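Local coordinates for coenzyme F420-dependent N(5),N(10)-methenyltetrahydromethanopterin reductase-related protein (Desulfurobacterium thermolithotrophum DSM 11699, PDB 6HUZ) that binds the iron-guanylylpyridinol cofactor and probably acts on tetrahydrofolate derivatives as a bacterial paralog of [Fe]-hydrogenase, at residues Glu138-His146 / Ile171-Leu180. Numbering follows the deposited sequence.
Sequences EDIGFSTMH and IVTEEQIEKL. With GOL (glycerol), chain D; EDO (1,2-ethanediol), chain F.
Gln176 leans from the first turn of helix 174-186 onto the backbone at Gly141, where strand 141-144 begins. Its CB points at the strand, CG lies anti to the carbonyl carbon (chi1 -73°), and the extended chain lays the amide against the glycine: CD packs on Gly141 CA, and Gln176 OE1 comes within 3.2 Å of the same Gly141 CA. Gln176 NE2 gives a rather bent hydrogen bond to Asp139 O (3.2 Å), in the carbonyl plane and nearly in the amide's own plane, and also donates to Asn110 O. Gln176 OE1 accepts from Thr173 N at 2.8 Å; these bonds leave the amide little freedom to flip. Thr173 OG1 takes the N-H of Gln176, a capping box that closes the helix start. Gln176 OE1 also lies 3.4 Å from O2 of a glycerol, probably from the crystallisation liquor, at most a weak contact. Strand 141-144 is one of two edge strands, within this chain, of the parallel Rossmann-like sheet at the core of the cofactor-binding domain; helix 174-180 packs on one face, its axis inclined 34° to the strand. Just before the helix, Phe142 N donates a hydrogen bond to Ile171 O (2.7 Å), which also lies at the edge of the Phe142 ring. Val172 packs closely on that residue's carbonyl, CB 3.2 Å from Phe142 O, with CG2 turned to Ser143 CB. Leu180 CD1 packs on CB and OG of Ser143, whose OG is bonded to Ala162 O. Met145, its bent chain bringing SD to 3.9 Å from Leu180 CB, directly precedes His146, which touches the iron cofactor.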
loop_
_atom_site.group_PDB
_atom_site.type_symbol
_atom_site.label_atom_id
_atom_site.label_comp_id
_atom_site.label_asym_id
_atom_site.label_seq_id
_atom_site.Cartn_x
_atom_site.Cartn_y
_atom_site.Cartn_z
ATOM N N GLU A 138 24.574 -4.599 -26.981
ATOM C CA GLU A 138 24.765 -4.103 -25.614
ATOM C C GLU A 138 24.813 -2.576 -25.589
ATOM O O GLU A 138 24.843 -1.988 -24.519
ATOM C CB GLU A 138 26.057 -4.663 -25.018
ATOM C CG GLU A 138 25.989 -6.151 -24.749
ATOM C CD GLU A 138 26.249 -7.040 -25.951
ATOM O OE1 GLU A 138 26.499 -6.515 -27.063
ATOM O OE2 GLU A 138 26.197 -8.276 -25.772
ATOM N N ASP A 139 24.842 -1.945 -26.764
ATOM C CA ASP A 139 24.871 -0.498 -26.890
ATOM C C ASP A 139 23.459 0.065 -26.808
ATOM O O ASP A 139 23.283 1.250 -26.532
ATOM C CB ASP A 139 25.483 -0.114 -28.247
ATOM C CG ASP A 139 24.639 -0.578 -29.418
ATOM O OD1 ASP A 139 24.489 -1.808 -29.594
ATOM O OD2 ASP A 139 24.121 0.282 -30.147
ATOM N N ILE A 140 22.447 -0.764 -27.076
ATOM C CA ILE A 140 21.074 -0.283 -27.033
ATOM C C ILE A 140 20.634 0.049 -25.623
ATOM O O ILE A 140 20.826 -0.744 -24.699
ATOM C CB ILE A 140 20.097 -1.268 -27.715
ATOM C CG1 ILE A 140 20.446 -1.354 -29.231
ATOM C CG2 ILE A 140 18.649 -0.817 -27.494
ATOM C CD1 ILE A 140 19.324 -1.700 -30.121
ATOM N N GLY A 141 20.032 1.231 -25.491
ATOM C CA GLY A 141 19.516 1.736 -24.233
ATOM C C GLY A 141 18.041 1.455 -24.051
ATOM O O GLY A 141 17.302 1.308 -25.019
ATOM N N PHE A 142 17.602 1.373 -22.800
ATOM C CA PHE A 142 16.199 1.103 -22.452
ATOM C C PHE A 142 15.694 2.128 -21.489
ATOM O O PHE A 142 16.289 2.316 -20.441
ATOM C CB PHE A 142 16.059 -0.286 -21.823
ATOM C CG PHE A 142 16.334 -1.342 -22.854
ATOM C CD1 PHE A 142 17.625 -1.769 -23.103
ATOM C CD2 PHE A 142 15.306 -1.864 -23.625
ATOM C CE1 PHE A 142 17.875 -2.736 -24.056
ATOM C CE2 PHE A 142 15.566 -2.816 -24.586
ATOM C CZ PHE A 142 16.847 -3.242 -24.799
ATOM N N SER A 143 14.600 2.797 -21.829
ATOM C CA SER A 143 14.017 3.822 -20.963
ATOM C C SER A 143 12.545 3.967 -21.323
ATOM O O SER A 143 11.960 3.009 -21.827
ATOM C CB SER A 143 14.757 5.141 -21.138
ATOM O OG SER A 143 14.297 6.146 -20.251
ATOM N N THR A 144 11.933 5.129 -21.056
ATOM C CA THR A 144 10.510 5.324 -21.325
ATOM C C THR A 144 10.194 6.731 -21.774
ATOM O O THR A 144 10.937 7.670 -21.513
ATOM C CB THR A 144 9.613 5.116 -20.000
ATOM O OG1 THR A 144 9.875 6.130 -19.004
ATOM C CG2 THR A 144 9.777 3.746 -19.333
ATOM N N MET A 145 9.044 6.870 -22.440
ATOM C CA MET A 145 8.518 8.160 -22.852
ATOM C C MET A 145 7.058 7.993 -22.462
ATOM O O MET A 145 6.170 8.024 -23.300
ATOM C CB MET A 145 8.738 8.447 -24.349
ATOM C CG MET A 145 10.155 8.990 -24.649
ATOM S SD MET A 145 10.599 10.596 -23.927
ATOM C CE MET A 145 9.665 11.677 -24.886
ATOM N N HIS A 146 6.830 7.783 -21.144
ATOM C CA HIS A 146 5.506 7.560 -20.595
ATOM C C HIS A 146 4.770 8.906 -20.514
ATOM O O HIS A 146 5.176 9.785 -19.754
ATOM C CB HIS A 146 5.597 6.875 -19.230
ATOM C CG HIS A 146 4.302 6.294 -18.780
ATOM N ND1 HIS A 146 3.118 7.000 -18.899
ATOM C CD2 HIS A 146 4.044 5.097 -18.200
ATOM C CE1 HIS A 146 2.185 6.223 -18.375
ATOM N NE2 HIS A 146 2.693 5.063 -17.962
ATOM N N ILE A 171 20.488 0.336 -17.450
ATOM C CA ILE A 171 19.770 -0.089 -18.654
ATOM C C ILE A 171 19.791 1.039 -19.709
ATOM O O ILE A 171 19.384 0.817 -20.855
ATOM C CB ILE A 171 18.332 -0.504 -18.310
ATOM C CG1 ILE A 171 17.539 0.661 -17.693
ATOM C CG2 ILE A 171 18.362 -1.707 -17.388
ATOM C CD1 ILE A 171 15.995 0.422 -17.638
ATOM N N VAL A 172 20.249 2.253 -19.327
ATOM C CA VAL A 172 20.306 3.380 -20.263
ATOM C C VAL A 172 21.527 4.285 -19.938
ATOM O O VAL A 172 21.972 4.329 -18.794
ATOM C CB VAL A 172 18.953 4.163 -20.211
ATOM C CG1 VAL A 172 18.693 4.740 -18.811
ATOM C CG2 VAL A 172 18.880 5.252 -21.293
ATOM N N THR A 173 22.053 5.007 -20.936
ATOM C CA THR A 173 23.195 5.911 -20.739
ATOM C C THR A 173 22.707 7.348 -20.542
ATOM O O THR A 173 21.566 7.681 -20.866
ATOM C CB THR A 173 24.159 5.896 -21.941
ATOM O OG1 THR A 173 23.529 6.548 -23.054
ATOM C CG2 THR A 173 24.617 4.480 -22.334
ATOM N N GLU A 174 23.596 8.202 -20.034
ATOM C CA GLU A 174 23.279 9.609 -19.821
ATOM C C GLU A 174 22.956 10.268 -21.146
ATOM O O GLU A 174 22.020 11.054 -21.200
ATOM C CB GLU A 174 24.428 10.353 -19.105
ATOM C CG GLU A 174 24.441 10.127 -17.602
ATOM C CD GLU A 174 23.103 10.200 -16.881
ATOM O OE1 GLU A 174 22.304 11.114 -17.190
ATOM O OE2 GLU A 174 22.856 9.341 -16.000
ATOM N N GLU A 175 23.700 9.938 -22.212
ATOM C CA GLU A 175 23.468 10.502 -23.526
ATOM C C GLU A 175 22.060 10.162 -24.000
ATOM O O GLU A 175 21.368 11.016 -24.550
ATOM C CB GLU A 175 24.501 9.971 -24.525
ATOM C CG GLU A 175 24.503 10.751 -25.833
ATOM C CD GLU A 175 25.543 10.361 -26.868
ATOM O OE1 GLU A 175 26.527 9.675 -26.508
ATOM O OE2 GLU A 175 25.372 10.748 -28.048
ATOM N N GLN A 176 21.633 8.908 -23.792
ATOM C CA GLN A 176 20.309 8.476 -24.217
ATOM C C GLN A 176 19.243 9.234 -23.433
ATOM O O GLN A 176 18.295 9.733 -24.035
ATOM C CB GLN A 176 20.180 6.956 -24.065
ATOM C CG GLN A 176 20.996 6.215 -25.151
ATOM C CD GLN A 176 21.351 4.782 -24.774
ATOM O OE1 GLN A 176 21.267 4.373 -23.600
ATOM N NE2 GLN A 176 21.761 3.993 -25.766
ATOM N N ILE A 177 19.400 9.347 -22.109
ATOM C CA ILE A 177 18.437 10.074 -21.274
ATOM C C ILE A 177 18.343 11.546 -21.777
ATOM O O ILE A 177 17.245 12.090 -21.873
ATOM C CB ILE A 177 18.855 10.025 -19.773
ATOM C CG1 ILE A 177 18.749 8.607 -19.171
ATOM C CG2 ILE A 177 18.013 11.003 -18.949
ATOM C CD1 ILE A 177 17.313 8.110 -18.995
ATOM N N GLU A 178 19.478 12.181 -22.097
ATOM C CA GLU A 178 19.476 13.575 -22.590
ATOM C C GLU A 178 18.630 13.689 -23.857
ATOM O O GLU A 178 17.907 14.664 -24.023
ATOM C CB GLU A 178 20.897 14.087 -22.860
ATOM C CG GLU A 178 21.700 14.395 -21.599
ATOM C CD GLU A 178 21.023 15.283 -20.570
ATOM O OE1 GLU A 178 20.521 16.368 -20.944
ATOM O OE2 GLU A 178 20.994 14.891 -19.381
ATOM N N LYS A 179 18.701 12.697 -24.744
ATOM C CA LYS A 179 17.911 12.732 -25.979
ATOM C C LYS A 179 16.419 12.726 -25.642
ATOM O O LYS A 179 15.669 13.485 -26.237
ATOM C CB LYS A 179 18.243 11.545 -26.891
ATOM C CG LYS A 179 19.591 11.654 -27.581
ATOM C CD LYS A 179 19.724 10.611 -28.653
ATOM C CE LYS A 179 21.168 10.358 -29.018
ATOM N NZ LYS A 179 21.285 9.456 -30.197
ATOM N N LEU A 180 16.000 11.889 -24.666
ATOM C CA LEU A 180 14.599 11.791 -24.264
ATOM C C LEU A 180 14.159 13.091 -23.636
ATOM O O LEU A 180 13.100 13.619 -23.992
ATOM C CB LEU A 180 14.409 10.610 -23.302
ATOM C CG LEU A 180 14.818 9.257 -23.899
ATOM C CD1 LEU A 180 14.473 8.124 -22.961
ATOM C CD2 LEU A 180 14.181 9.044 -25.267
HETATM C C1 GOL D . 22.237 -0.650 -21.445
HETATM O O1 GOL D . 23.230 -1.600 -21.821
HETATM C C2 GOL D . 22.780 0.762 -21.438
HETATM O O2 GOL D . 22.635 1.344 -22.735
HETATM C C3 GOL D . 24.229 0.821 -21.018
HETATM O O3 GOL D . 24.378 0.335 -19.697
HETATM C C1 EDO F . 17.364 18.847 -23.233
HETATM O O1 EDO F . 16.115 19.176 -22.619
HETATM C C2 EDO F . 17.845 17.482 -22.713
HETATM O O2 EDO F . 19.065 17.067 -23.316
#